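Fatty acid-binding protein homolog 8 (Caenorhabditis elegans, PDB 6C1Z) binds unsaturated fatty acids, including oleic acid and oleoylethanolamide, and carries them from the lysosome to the nucleus, where it activates transcription of longevity genes. Local coordinates at residues L24-V29 / Y124-V129; P42-K47 / R133-E138; E72-I77 / T86-E91. One frame throughout, in Å; residues are numbered along the deposited sequence.

Contact 1: residues L24-V29 / Y124-V129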
ATOM      1  N   LEU A  24      -3.199  10.322  -4.900  1.00 21.01           N
ATOM      2  CA  LEU A  24      -1.847  10.835  -5.093  1.00 21.33           C
ATOM      3  C   LEU A  24      -1.829  12.359  -5.093  1.00 22.09           C
ATOM      4  O   LEU A  24      -0.916  12.978  -4.519  1.00 23.03           O
ATOM      5  CB  LEU A  24      -1.271  10.275  -6.388  1.00 22.43           C
ATOM      6  CG  LEU A  24      -1.017   8.767  -6.397  1.00 22.07           C
ATOM      7  CD1 LEU A  24      -0.448   8.330  -7.757  1.00 24.13           C
ATOM      8  CD2 LEU A  24      -0.085   8.330  -5.274  1.00 23.25           C
ATOM      9  N   LYS A  25      -2.825  12.991  -5.726  1.00 22.63           N
ATOM     10  CA  LYS A  25      -2.903  14.445  -5.686  1.00 25.95           C
ATOM     11  C   LYS A  25      -3.039  14.928  -4.251  1.00 25.96           C
ATOM     12  O   LYS A  25      -2.375  15.883  -3.837  1.00 27.27           O
ATOM     13  CB  LYS A  25      -4.084  14.935  -6.528  1.00 30.24           C
ATOM     14  CG  LYS A  25      -4.230  16.454  -6.623  1.00 29.66           C
ATOM     15  CD  LYS A  25      -5.365  16.813  -7.562  1.00 36.13           C
ATOM     16  CE  LYS A  25      -5.625  18.299  -7.616  1.00 37.07           C
ATOM     17  NZ  LYS A  25      -6.853  18.574  -8.412  1.00 59.02           N
ATOM     18  N   GLU A  26      -3.895  14.268  -3.469  1.00 27.86           N
ATOM     19  CA  GLU A  26      -4.140  14.699  -2.101  1.00 27.34           C
ATOM     20  C   GLU A  26      -2.864  14.651  -1.267  1.00 27.38           C
ATOM     21  O   GLU A  26      -2.636  15.530  -0.429  1.00 29.05           O
ATOM     22  CB  GLU A  26      -5.243  13.825  -1.495  1.00 26.56           C
ATOM     23  CG  GLU A  26      -5.576  14.093  -0.038  1.00 27.59           C
ATOM     24  CD  GLU A  26      -6.311  15.392   0.157  1.00 42.68           C
ATOM     25  OE1 GLU A  26      -6.765  15.993  -0.841  1.00 36.87           O
ATOM     26  OE2 GLU A  26      -6.447  15.820   1.321  1.00 39.36           O
ATOM     27  N   ILE A  27      -2.006  13.646  -1.482  1.00 25.58           N
ATOM     28  CA  ILE A  27      -0.793  13.516  -0.673  1.00 25.68           C
ATOM     29  C   ILE A  27       0.367  14.340  -1.219  1.00 27.73           C
ATOM     30  O   ILE A  27       1.454  14.354  -0.616  1.00 27.58           O
ATOM     31  CB  ILE A  27      -0.349  12.066  -0.415  1.00 22.86           C
ATOM     32  CG1 ILE A  27       0.078  11.389  -1.720  1.00 23.37           C
ATOM     33  CG2 ILE A  27      -1.461  11.263   0.266  1.00 23.08           C
ATOM     34  CD1 ILE A  27       0.874  10.121  -1.510  1.00 23.54           C
ATOM     35  N   GLY A  28       0.160  15.077  -2.302  1.00 26.37           N
ATOM     36  CA  GLY A  28       1.131  16.042  -2.770  1.00 29.11           C
ATOM     37  C   GLY A  28       1.941  15.625  -3.969  1.00 26.92           C
ATOM     38  O   GLY A  28       2.939  16.290  -4.263  1.00 32.39           O
ATOM     39  N   VAL A  29       1.543  14.582  -4.681  1.00 25.98           N
ATOM     40  CA  VAL A  29       2.289  14.147  -5.858  1.00 30.60           C
ATOM     41  C   VAL A  29       1.928  15.040  -7.037  1.00 30.54           C
ATOM     42  O   VAL A  29       0.761  15.402  -7.224  1.00 33.35           O
ATOM     43  CB  VAL A  29       1.969  12.678  -6.159  1.00 23.19           C
ATOM     44  CG1 VAL A  29       2.701  12.236  -7.439  1.00 27.59           C
ATOM     45  CG2 VAL A  29       2.365  11.806  -4.989  1.00 26.44           C
ATOM     46  N   TYR A 124      -6.336   3.171   0.220  1.00 19.31           N
ATOM     47  CA  TYR A 124      -5.366   4.180   0.610  1.00 17.95           C
ATOM     48  C   TYR A 124      -6.153   5.432   0.942  1.00 18.75           C
ATOM     49  O   TYR A 124      -6.876   5.968   0.095  1.00 20.04           O
ATOM     50  CB  TYR A 124      -4.361   4.499  -0.507  1.00 19.47           C
ATOM     51  CG  TYR A 124      -3.829   3.346  -1.325  1.00 19.96           C
ATOM     52  CD1 TYR A 124      -3.612   2.098  -0.757  1.00 19.48           C
ATOM     53  CD2 TYR A 124      -3.526   3.521  -2.666  1.00 20.31           C
ATOM     54  CE1 TYR A 124      -3.128   1.055  -1.512  1.00 20.90           C
ATOM     55  CE2 TYR A 124      -3.035   2.477  -3.419  1.00 23.13           C
ATOM     56  CZ  TYR A 124      -2.846   1.256  -2.825  1.00 20.97           C
ATOM     57  OH  TYR A 124      -2.365   0.215  -3.602  1.00 24.96           O
ATOM     58  N   GLN A 125      -6.031   5.882   2.185  1.00 19.51           N
ATOM     59  CA  GLN A 125      -6.794   7.012   2.686  1.00 21.56           C
ATOM     60  C   GLN A 125      -5.859   8.122   3.128  1.00 19.19           C
ATOM     61  O   GLN A 125      -4.895   7.863   3.856  1.00 20.74           O
ATOM     62  CB  GLN A 125      -7.604   6.488   3.861  1.00 24.01           C
ATOM     63  CG  GLN A 125      -8.147   7.508   4.834  1.00 36.51           C
ATOM     64  CD  GLN A 125      -8.823   6.837   6.019  1.00 41.73           C
ATOM     65  OE1 GLN A 125      -9.721   6.015   5.853  1.00 42.54           O
ATOM     66  NE2 GLN A 125      -8.364   7.158   7.213  1.00 43.26           N
ATOM     67  N   SER A 126      -6.143   9.345   2.686  1.00 20.43           N
ATOM     68  CA  SER A 126      -5.511  10.544   3.236  1.00 21.66           C
ATOM     69  C   SER A 126      -6.476  11.707   3.096  1.00 21.78           C
ATOM     70  O   SER A 126      -7.115  11.868   2.053  1.00 23.93           O
ATOM     71  CB  SER A 126      -4.202  10.884   2.504  1.00 22.06           C
ATOM     72  OG  SER A 126      -3.556  11.975   3.115  1.00 23.52           O
ATOM     73  N   GLY A 127      -6.624  12.480   4.171  1.00 33.21           N
ATOM     74  CA  GLY A 127      -7.520  13.628   4.146  1.00 34.14           C
ATOM     75  C   GLY A 127      -8.922  13.204   3.765  1.00 32.64           C
ATOM     76  O   GLY A 127      -9.461  12.231   4.294  1.00 31.62           O
ATOM     77  N   SER A 128      -9.487  13.876   2.769  1.00 30.27           N
ATOM     78  CA  SER A 128     -10.841  13.600   2.320  1.00 31.45           C
ATOM     79  C   SER A 128     -10.917  12.496   1.273  1.00 26.23           C
ATOM     80  O   SER A 128     -11.999  12.243   0.743  1.00 30.84           O
ATOM     81  CB  SER A 128     -11.454  14.870   1.737  1.00 41.82           C
ATOM     82  OG  SER A 128     -10.721  15.273   0.599  1.00 43.93           O
ATOM     83  N   VAL A 129      -9.804  11.837   0.939  1.00 24.54           N
ATOM     84  CA  VAL A 129      -9.781  10.916  -0.189  1.00 24.50           C
ATOM     85  C   VAL A 129      -9.535   9.486   0.273  1.00 24.89           C
ATOM     86  O   VAL A 129      -8.591   9.215   1.024  1.00 24.29           O
ATOM     87  CB  VAL A 129      -8.742  11.317  -1.248  1.00 23.80           C
ATOM     88  CG1 VAL A 129      -8.782  10.321  -2.440  1.00 27.19           C
ATOM     89  CG2 VAL A 129      -8.989  12.737  -1.706  1.00 29.59           C
TER
HETATM   90  O   HOH W   1      -4.155  14.626   3.640  1.00 35.20           O

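Contact 2: residues P42-K47 / R133-E138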
ATOM      1  N   PRO A  42      -0.046  -2.527 -11.531  1.00 28.03           N
ATOM      2  CA  PRO A  42       1.121  -3.147 -10.897  1.00 25.80           C
ATOM      3  C   PRO A  42       0.842  -4.573 -10.466  1.00 26.07           C
ATOM      4  O   PRO A  42      -0.304  -5.026 -10.390  1.00 29.54           O
ATOM      5  CB  PRO A  42       1.388  -2.255  -9.682  1.00 28.14           C
ATOM      6  CG  PRO A  42       0.126  -1.552  -9.422  1.00 43.02           C
ATOM      7  CD  PRO A  42      -0.582  -1.415 -10.723  1.00 30.67           C
ATOM      8  N   THR A  43       1.934  -5.282 -10.186  1.00 23.90           N
ATOM      9  CA  THR A  43       1.900  -6.583  -9.542  1.00 25.75           C
ATOM     10  C   THR A  43       2.389  -6.410  -8.115  1.00 24.38           C
ATOM     11  O   THR A  43       3.456  -5.832  -7.880  1.00 23.69           O
ATOM     12  CB  THR A  43       2.808  -7.551 -10.291  1.00 28.79           C
ATOM     13  OG1 THR A  43       2.300  -7.712 -11.612  1.00 32.76           O
ATOM     14  CG2 THR A  43       2.847  -8.901  -9.601  1.00 31.33           C
ATOM     15  N   LEU A  44       1.611  -6.908  -7.168  1.00 23.28           N
ATOM     16  CA  LEU A  44       1.949  -6.819  -5.760  1.00 21.78           C
ATOM     17  C   LEU A  44       2.373  -8.203  -5.304  1.00 20.38           C
ATOM     18  O   LEU A  44       1.610  -9.161  -5.419  1.00 23.88           O
ATOM     19  CB  LEU A  44       0.748  -6.320  -4.957  1.00 24.83           C
ATOM     20  CG  LEU A  44       0.793  -6.454  -3.426  1.00 25.65           C
ATOM     21  CD1 LEU A  44       1.954  -5.701  -2.833  1.00 25.98           C
ATOM     22  CD2 LEU A  44      -0.524  -5.986  -2.805  1.00 29.49           C
ATOM     23  N   GLU A  45       3.597  -8.316  -4.819  1.00 21.35           N
ATOM     24  CA  GLU A  45       4.120  -9.558  -4.291  1.00 21.31           C
ATOM     25  C   GLU A  45       4.227  -9.409  -2.788  1.00 21.79           C
ATOM     26  O   GLU A  45       4.848  -8.455  -2.301  1.00 21.33           O
ATOM     27  CB  GLU A  45       5.497  -9.826  -4.888  1.00 25.36           C
ATOM     28  CG  GLU A  45       6.317 -10.907  -4.231  1.00 29.89           C
ATOM     29  CD  GLU A  45       7.686 -11.009  -4.854  1.00 60.46           C
ATOM     30  OE1 GLU A  45       8.559 -10.148  -4.568  1.00 43.53           O
ATOM     31  OE2 GLU A  45       7.867 -11.934  -5.664  1.00 51.34           O
ATOM     32  N   ILE A  46       3.635 -10.356  -2.068  1.00 20.10           N
ATOM     33  CA  ILE A  46       3.682 -10.389  -0.610  1.00 19.19           C
ATOM     34  C   ILE A  46       4.418 -11.660  -0.233  1.00 19.58           C
ATOM     35  O   ILE A  46       4.028 -12.765  -0.648  1.00 20.70           O
ATOM     36  CB  ILE A  46       2.275 -10.363   0.003  1.00 20.97           C
ATOM     37  CG1 ILE A  46       1.606  -9.024  -0.266  1.00 20.71           C
ATOM     38  CG2 ILE A  46       2.330 -10.643   1.510  1.00 20.89           C
ATOM     39  CD1 ILE A  46       0.120  -9.002   0.107  1.00 22.57           C
ATOM     40  N   LYS A  47       5.485 -11.521   0.549  1.00 20.98           N
ATOM     41  CA  LYS A  47       6.238 -12.665   1.023  1.00 21.79           C
ATOM     42  C   LYS A  47       6.653 -12.416   2.466  1.00 22.34           C
ATOM     43  O   LYS A  47       6.633 -11.277   2.944  1.00 22.90           O
ATOM     44  CB  LYS A  47       7.441 -12.982   0.106  1.00 29.23           C
ATOM     45  CG  LYS A  47       8.411 -11.837  -0.120  1.00 33.75           C
ATOM     46  CD  LYS A  47       9.267 -12.020  -1.399  1.00 33.81           C
ATOM     47  CE  LYS A  47       9.943 -13.374  -1.457  1.00 57.77           C
ATOM     48  NZ  LYS A  47      10.869 -13.492  -2.636  1.00 79.36           N
ATOM     49  N   ARG A 133      -8.563  -0.263  -4.408  1.00 20.60           N
ATOM     50  CA  ARG A 133      -7.929  -1.095  -5.416  1.00 22.89           C
ATOM     51  C   ARG A 133      -8.265  -2.547  -5.158  1.00 24.07           C
ATOM     52  O   ARG A 133      -8.454  -2.960  -4.013  1.00 25.90           O
ATOM     53  CB  ARG A 133      -6.430  -0.877  -5.473  1.00 25.39           C
ATOM     54  CG  ARG A 133      -6.129   0.222  -6.488  1.00 44.97           C
ATOM     55  CD  ARG A 133      -5.050   1.141  -6.074  1.00 37.45           C
ATOM     56  NE  ARG A 133      -3.778   0.824  -6.701  1.00 32.42           N
ATOM     57  CZ  ARG A 133      -3.421   1.196  -7.929  1.00 30.52           C
ATOM     58  NH1 ARG A 133      -4.263   1.839  -8.710  1.00 29.80           N
ATOM     59  NH2 ARG A 133      -2.227   0.883  -8.394  1.00 29.82           N
ATOM     60  N   GLU A 134      -8.384  -3.308  -6.240  1.00 22.61           N
ATOM     61  CA  GLU A 134      -8.691  -4.725  -6.183  1.00 24.45           C
ATOM     62  C   GLU A 134      -7.697  -5.482  -7.060  1.00 23.36           C
ATOM     63  O   GLU A 134      -7.424  -5.074  -8.200  1.00 24.88           O
ATOM     64  CB  GLU A 134     -10.120  -4.944  -6.664  1.00 27.44           C
ATOM     65  CG  GLU A 134     -10.569  -6.373  -6.670  1.00 33.43           C
ATOM     66  CD  GLU A 134     -11.974  -6.506  -7.220  1.00 47.35           C
ATOM     67  OE1 GLU A 134     -12.223  -6.006  -8.337  1.00 53.06           O
ATOM     68  OE2 GLU A 134     -12.831  -7.084  -6.524  1.00 55.19           O
ATOM     69  N   PHE A 135      -7.202  -6.607  -6.541  1.00 23.58           N
ATOM     70  CA  PHE A 135      -6.217  -7.460  -7.197  1.00 22.60           C
ATOM     71  C   PHE A 135      -6.712  -8.897  -7.234  1.00 25.52           C
ATOM     72  O   PHE A 135      -7.476  -9.342  -6.366  1.00 26.86           O
ATOM     73  CB  PHE A 135      -4.903  -7.518  -6.394  1.00 22.91           C
ATOM     74  CG  PHE A 135      -4.186  -6.188  -6.232  1.00 23.27           C
ATOM     75  CD1 PHE A 135      -4.638  -5.221  -5.350  1.00 21.06           C
ATOM     76  CD2 PHE A 135      -3.016  -5.928  -6.947  1.00 23.85           C
ATOM     77  CE1 PHE A 135      -3.970  -4.049  -5.203  1.00 22.34           C
ATOM     78  CE2 PHE A 135      -2.344  -4.741  -6.817  1.00 23.29           C
ATOM     79  CZ  PHE A 135      -2.813  -3.800  -5.943  1.00 22.86           C
ATOM     80  N   VAL A 136      -6.269  -9.635  -8.257  1.00 27.15           N
ATOM     81  CA  VAL A 136      -6.526 -11.068  -8.371  1.00 30.36           C
ATOM     82  C   VAL A 136      -5.206 -11.825  -8.274  1.00 29.40           C
ATOM     83  O   VAL A 136      -4.134 -11.308  -8.620  1.00 28.36           O
ATOM     84  CB  VAL A 136      -7.256 -11.449  -9.671  1.00 34.54           C
ATOM     85  CG1 VAL A 136      -8.551 -10.697  -9.777  1.00 50.59           C
ATOM     86  CG2 VAL A 136      -6.362 -11.211 -10.891  1.00 38.73           C
ATOM     87  N   LYS A 137      -5.283 -13.058  -7.799  1.00 31.46           N
ATOM     88  CA  LYS A 137      -4.090 -13.882  -7.688  1.00 31.73           C
ATOM     89  C   LYS A 137      -3.467 -14.117  -9.060  1.00 32.34           C
ATOM     90  O   LYS A 137      -4.164 -14.473 -10.017  1.00 37.98           O
ATOM     91  CB  LYS A 137      -4.452 -15.212  -7.033  1.00 45.58           C
ATOM     92  CG  LYS A 137      -3.312 -15.877  -6.279  1.00 54.60           C
ATOM     93  CD  LYS A 137      -2.887 -15.044  -5.078  1.00 51.66           C
ATOM     94  CE  LYS A 137      -1.824 -15.737  -4.251  1.00 57.98           C
ATOM     95  NZ  LYS A 137      -2.359 -16.938  -3.565  1.00 59.48           N
ATOM     96  N   GLU A 138      -2.157 -13.897  -9.170  1.00 36.42           N
ATOM     97  CA  GLU A 138      -1.447 -14.125 -10.434  1.00 42.25           C
ATOM     98  C   GLU A 138      -1.638 -15.559 -10.888  1.00 59.81           C
ATOM     99  O   GLU A 138      -0.970 -16.467 -10.395  1.00 59.71           O
ATOM    100  CB  GLU A 138       0.047 -13.831 -10.275  1.00 43.77           C
ATOM    101  CG  GLU A 138       0.805 -13.660 -11.589  1.00 53.85           C
ATOM    102  CD  GLU A 138       2.286 -13.401 -11.369  1.00 57.35           C
ATOM    103  OE1 GLU A 138       2.872 -14.091 -10.509  1.00 56.13           O
ATOM    104  OE2 GLU A 138       2.866 -12.513 -12.038  1.00 52.27           O
TER

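Contact 3: residues E72-I77 / T86-E91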
ATOM      1  N   GLU A  72       6.175  -2.790  14.644  1.00 25.68           N
ATOM      2  CA  GLU A  72       7.468  -2.153  14.844  1.00 27.54           C
ATOM      3  C   GLU A  72       7.528  -0.912  13.968  1.00 27.01           C
ATOM      4  O   GLU A  72       7.567  -1.019  12.740  1.00 25.66           O
ATOM      5  CB  GLU A  72       8.594  -3.123  14.490  1.00 28.48           C
ATOM      6  CG  GLU A  72       8.725  -4.293  15.454  1.00 43.42           C
ATOM      7  CD  GLU A  72      10.168  -4.580  15.855  1.00 55.56           C
ATOM      8  OE1 GLU A  72      11.091  -3.940  15.304  1.00 75.67           O
ATOM      9  OE2 GLU A  72      10.376  -5.449  16.727  1.00 74.16           O
ATOM     10  N   LYS A  73       7.600   0.263  14.594  1.00 30.16           N
ATOM     11  CA  LYS A  73       7.669   1.494  13.827  1.00 31.10           C
ATOM     12  C   LYS A  73       8.981   1.518  13.053  1.00 29.46           C
ATOM     13  O   LYS A  73      10.004   1.015  13.522  1.00 34.40           O
ATOM     14  CB  LYS A  73       7.586   2.691  14.779  1.00 40.31           C
ATOM     15  CG  LYS A  73       7.631   4.057  14.107  1.00 63.86           C
ATOM     16  CD  LYS A  73       6.337   4.426  13.406  1.00 54.11           C
ATOM     17  CE  LYS A  73       5.163   4.636  14.356  1.00 59.79           C
ATOM     18  NZ  LYS A  73       5.428   5.599  15.448  1.00 67.92           N
ATOM     19  N   PHE A  74       8.943   2.072  11.844  1.00 29.27           N
ATOM     20  CA  PHE A  74      10.143   2.192  11.031  1.00 30.31           C
ATOM     21  C   PHE A  74      10.025   3.449  10.192  1.00 30.02           C
ATOM     22  O   PHE A  74       8.927   3.979   9.994  1.00 29.82           O
ATOM     23  CB  PHE A  74      10.351   0.939  10.164  1.00 30.88           C
ATOM     24  CG  PHE A  74       9.277   0.704   9.129  1.00 28.35           C
ATOM     25  CD1 PHE A  74       8.063   0.130   9.481  1.00 27.68           C
ATOM     26  CD2 PHE A  74       9.489   1.021   7.801  1.00 27.89           C
ATOM     27  CE1 PHE A  74       7.088  -0.104   8.527  1.00 25.98           C
ATOM     28  CE2 PHE A  74       8.510   0.800   6.852  1.00 32.21           C
ATOM     29  CZ  PHE A  74       7.315   0.226   7.213  1.00 26.21           C
ATOM     30  N   VAL A  75      11.165   3.959   9.748  1.00 32.24           N
ATOM     31  CA  VAL A  75      11.158   5.084   8.825  1.00 36.22           C
ATOM     32  C   VAL A  75      11.013   4.523   7.421  1.00 31.52           C
ATOM     33  O   VAL A  75      11.863   3.753   6.959  1.00 34.45           O
ATOM     34  CB  VAL A  75      12.443   5.909   8.958  1.00 35.81           C
ATOM     35  CG1 VAL A  75      12.389   7.123   8.046  1.00 44.61           C
ATOM     36  CG2 VAL A  75      12.642   6.315  10.393  1.00 44.68           C
ATOM     37  N   GLU A  76       9.943   4.904   6.739  1.00 35.20           N
ATOM     38  CA  GLU A  76       9.675   4.449   5.387  1.00 29.16           C
ATOM     39  C   GLU A  76      10.043   5.548   4.409  1.00 36.36           C
ATOM     40  O   GLU A  76       9.598   6.692   4.556  1.00 35.05           O
ATOM     41  CB  GLU A  76       8.188   4.118   5.214  1.00 28.97           C
ATOM     42  CG  GLU A  76       7.821   3.726   3.783  1.00 30.47           C
ATOM     43  CD  GLU A  76       6.340   3.436   3.584  1.00 32.74           C
ATOM     44  OE1 GLU A  76       5.531   3.634   4.530  1.00 30.31           O
ATOM     45  OE2 GLU A  76       5.988   3.020   2.458  1.00 32.36           O
ATOM     46  N   ILE A  77      10.848   5.202   3.412  1.00 36.32           N
ATOM     47  CA  ILE A  77      11.017   6.051   2.244  1.00 39.54           C
ATOM     48  C   ILE A  77       9.964   5.593   1.242  1.00 47.45           C
ATOM     49  O   ILE A  77      10.106   4.561   0.590  1.00 43.89           O
ATOM     50  CB  ILE A  77      12.437   5.990   1.687  1.00 37.88           C
ATOM     51  CG1 ILE A  77      13.379   6.749   2.620  1.00 39.23           C
ATOM     52  CG2 ILE A  77      12.472   6.612   0.315  1.00 40.40           C
ATOM     53  CD1 ILE A  77      13.673   6.078   3.957  1.00 54.07           C
ATOM     54  N   THR A  86       6.213   4.946   9.779  1.00 25.40           N
ATOM     55  CA  THR A  86       5.188   3.981   9.403  1.00 24.01           C
ATOM     56  C   THR A  86       5.091   2.867  10.438  1.00 26.37           C
ATOM     57  O   THR A  86       6.091   2.428  11.002  1.00 27.04           O
ATOM     58  CB  THR A  86       5.497   3.427   8.009  1.00 24.13           C
ATOM     59  OG1 THR A  86       5.392   4.507   7.062  1.00 26.33           O
ATOM     60  CG2 THR A  86       4.524   2.324   7.643  1.00 24.48           C
ATOM     61  N   LEU A  87       3.868   2.421  10.699  1.00 21.48           N
ATOM     62  CA  LEU A  87       3.613   1.324  11.631  1.00 21.67           C
ATOM     63  C   LEU A  87       2.557   0.432  11.003  1.00 21.30           C
ATOM     64  O   LEU A  87       1.458   0.910  10.690  1.00 20.25           O
ATOM     65  CB  LEU A  87       3.098   1.877  12.966  1.00 26.57           C
ATOM     66  CG  LEU A  87       2.636   0.866  14.010  1.00 26.16           C
ATOM     67  CD1 LEU A  87       3.732  -0.086  14.403  1.00 28.00           C
ATOM     68  CD2 LEU A  87       2.137   1.608  15.234  1.00 29.22           C
ATOM     69  N   VAL A  88       2.866  -0.858  10.829  1.00 19.84           N
ATOM     70  CA  VAL A  88       1.934  -1.829  10.244  1.00 18.87           C
ATOM     71  C   VAL A  88       1.499  -2.792  11.332  1.00 18.98           C
ATOM     72  O   VAL A  88       2.336  -3.325  12.062  1.00 20.88           O
ATOM     73  CB  VAL A  88       2.560  -2.602   9.071  1.00 18.34           C
ATOM     74  CG1 VAL A  88       1.472  -3.416   8.341  1.00 18.62           C
ATOM     75  CG2 VAL A  88       3.278  -1.652   8.091  1.00 19.68           C
ATOM     76  N   THR A  89       0.191  -2.992  11.457  1.00 20.30           N
ATOM     77  CA  THR A  89      -0.376  -3.969  12.366  1.00 20.00           C
ATOM     78  C   THR A  89      -1.246  -4.944  11.573  1.00 19.92           C
ATOM     79  O   THR A  89      -1.541  -4.739  10.399  1.00 19.91           O
ATOM     80  CB  THR A  89      -1.194  -3.259  13.440  1.00 22.03           C
ATOM     81  OG1 THR A  89      -2.125  -2.401  12.775  1.00 24.87           O
ATOM     82  CG2 THR A  89      -0.291  -2.443  14.378  1.00 24.29           C
ATOM     83  N   PHE A  90      -1.562  -6.057  12.218  1.00 18.80           N
ATOM     84  CA  PHE A  90      -2.471  -7.048  11.653  1.00 18.99           C
ATOM     85  C   PHE A  90      -3.618  -7.185  12.636  1.00 21.15           C
ATOM     86  O   PHE A  90      -3.428  -7.668  13.758  1.00 23.40           O
ATOM     87  CB  PHE A  90      -1.796  -8.388  11.385  1.00 20.46           C
ATOM     88  CG  PHE A  90      -2.650  -9.328  10.570  1.00 18.65           C
ATOM     89  CD1 PHE A  90      -2.752  -9.149   9.216  1.00 19.64           C
ATOM     90  CD2 PHE A  90      -3.374 -10.353  11.163  1.00 19.54           C
ATOM     91  CE1 PHE A  90      -3.559  -9.985   8.473  1.00 19.13           C
ATOM     92  CE2 PHE A  90      -4.154 -11.193  10.398  1.00 20.69           C
ATOM     93  CZ  PHE A  90      -4.248 -11.013   9.083  1.00 19.59           C
ATOM     94  N   GLU A  91      -4.797  -6.717  12.223  1.00 21.36           N
ATOM     95  CA  GLU A  91      -5.944  -6.532  13.098  1.00 25.22           C
ATOM     96  C   GLU A  91      -7.170  -7.081  12.393  1.00 25.22           C
ATOM     97  O   GLU A  91      -7.488  -6.643  11.284  1.00 24.47           O
ATOM     98  CB  GLU A  91      -6.175  -5.033  13.343  1.00 26.55           C
ATOM     99  CG  GLU A  91      -5.021  -4.285  14.006  1.00 28.77           C
ATOM    100  CD  GLU A  91      -5.331  -2.810  14.259  1.00 47.12           C
ATOM    101  OE1 GLU A  91      -6.518  -2.472  14.481  1.00 44.25           O
ATOM    102  OE2 GLU A  91      -4.383  -1.989  14.236  1.00 30.79           O
TER
HETATM  103  O   HOH W   2       5.492  -1.947  11.223  1.00 22.13           O

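Contact 1: residues L24-V29 / Y124-V129
The carboxylate of Glu26 turns one face to the Ser126–Val129 turn. On that face the backbone N of Ser128 stands above OE2 of Glu26, at 3.9 Å, an approach rather than a bond, and CG2 of Val129 stands above OE1 of Glu26 at 4.0 Å. Water 1 lies beside the group and slightly to the other side of its plane; it donates firmly to Ser126 OG and only weakly, at 3.5 Å, to Glu26 OE2. Direct polar bonds between the segments are absent. The bend of Glu26 at chi2, 72°, after a first torsion that sets CG opposite the backbone N, carries the carboxylate along the turn instead of straight out from the helix. The aliphatic part does the closer packing: CG of Glu26 is 3.4 Å from Ser126 O, and CB of Glu26 is 3.9 Å from Val129 CG2, the two side chains sliding past each other in opposite directions. One helical position on, CG2 of Ile27 touches CB of Ser126 at 3.6 Å. The hydroxyl of Ser126 is also hydrogen-bonded to the carbonyl of Ser108, so the serine is tied to the chain leading into strand 109-116; a sulfate ion is bound about 4 Å from this side chain. The turn is type II', with Gly127 at positive phi, and joins strands 119-126 and 129-137. The helix carrying Glu26 is closed by a Schellman motif, Gly28 having positive phi. The arrangement thus sets the first helix of the helix-turn-helix lid characteristic of fatty acid-binding proteins against a beta-turn at the rim of the barrel; residues 25-29 also start the nuclear localization signal inferred from relatives.

Contact 2: residues P42-K47 / R133-E138
The first torsion of Phe135, -62°, swings CG beside the backbone N and holds the ring up off strand 133-137, where CB of Leu44 touches CE2 of Phe135 at 3.9 Å. With chi1 of Leu44 at 167°, its branch runs on so that CD2 lies over one face of the ring, at a looser distance. The carbonyl of Pro42 comes in at the edge instead: its O is near the plane of the ring, 4.1 Å from Phe135 CE2. The second meeting is between Pro42 and Arg133, whose side chain is bent at chi2 and chi3 and brings its guanidinium up to the proline ring from the opposite direction. NH2 of Arg133 is 3.5 Å from CG of Pro42 and 3.7 Å from CD of Pro42, the proline ring taking up an oblique position relative to the guanidinium. This is van der Waals contact; the polar ties of the arginine lie beyond it, with NH1 hydrogen-bonded to Ser17 OG and a cation-pi contact with Phe20 of helix 20-27. A sulfate ion is bound about 5 Å from the side chain. The Arg133-Glu134-Phe135 sequence probably corresponds to the Arg-x-Tyr that holds the ligand carboxylate in many fatty acid-binding proteins, here with phenylalanine for the tyrosine. At the end of the chain Glu138 OE2 comes only within 4.4 Å of Thr43 CG2, and its OE1 makes a salt bridge with Arg11. Strands 43-49 and 129-137 are not adjacent: strand 10-18 lies between them, Trp12 pairing with Leu44 and Leu14 with Pro42 just before the strand, so the side chains meet across it, with Phe135 also packing on Trp12 and on Leu120 of strand 119-126.

Contact 3: residues E72-I77 / T86-E91
Strands 74-77 and 83-91 form a beta hairpin at one end of the sheet order in the fatty acid-binding protein barrel, the place where this family characteristically has a gap between two strands. Phe74 and Thr86 are an antiparallel hydrogen-bonded pair: Phe74 N donates to Thr86 O at 3.0 Å, and Thr86 N returns a bond to Phe74 O at 2.9 Å that is almost straight, 172° at the hydrogen. The short axes of 74-77 and 86-91 run at 107° to each other, and backbone pairing goes on to Glu76 with Tyr84. On the face carrying the Phe74–Thr86 pair the two side chains lie side by side. CB of Thr86 sits over one face of the Phe74 ring in a CH-pi contact, offset toward the rim, with Thr86 CG2 3.5 Å from Phe74 CZ; CG2 of Val88 comes to the edge. The same ring packs on Leu66 and Phe68 of strand 64-68, across the gap. With chi1 near -65° the hydroxyl of Thr86 is directed to Glu76, which reaches it on an extended chain. OG1 of Thr86 donates to the anti lone pair of Glu76 OE1 at 2.7 Å, and because Gln99 NE2 binds this oxygen too, two bonds hold Glu76 OE1. Outside the pair, the side chains of Lys73 and Leu87 cross at about a right angle, Lys73 CE 3.7 Å from Leu87 CB. At the edge of the Phe74 ring, in its plane, lie Glu72 O and water 2, which bridges the two backbones: it donates to Glu72 O at 2.7 Å and accepts from Val88 N at 2.9 Å.

All three contacts bear on the same antiparallel barrel sheet. Contacts 1 and 2 have centres 21 Å apart, on opposite sides of the chain's centre, yet they touch through the consecutive, neighbouring strands 119-126 and 129-137: Tyr124 OH lies 3.5 Å from Arg133 NE, a weak hydrogen bond. Contact 3 is nested along the chain inside the loop closed by each, its nearest atoms about 10 Å from contact 1 and about 9 Å from contact 2. Arg133, with Tyr124 OH near it, probably lines the interior fatty-acid cavity, as in relatives, while contact 1 is at the lid and contact 3 at the gap. The sulfates near Ser126 and Arg133 probably come from the crystallisation liquor.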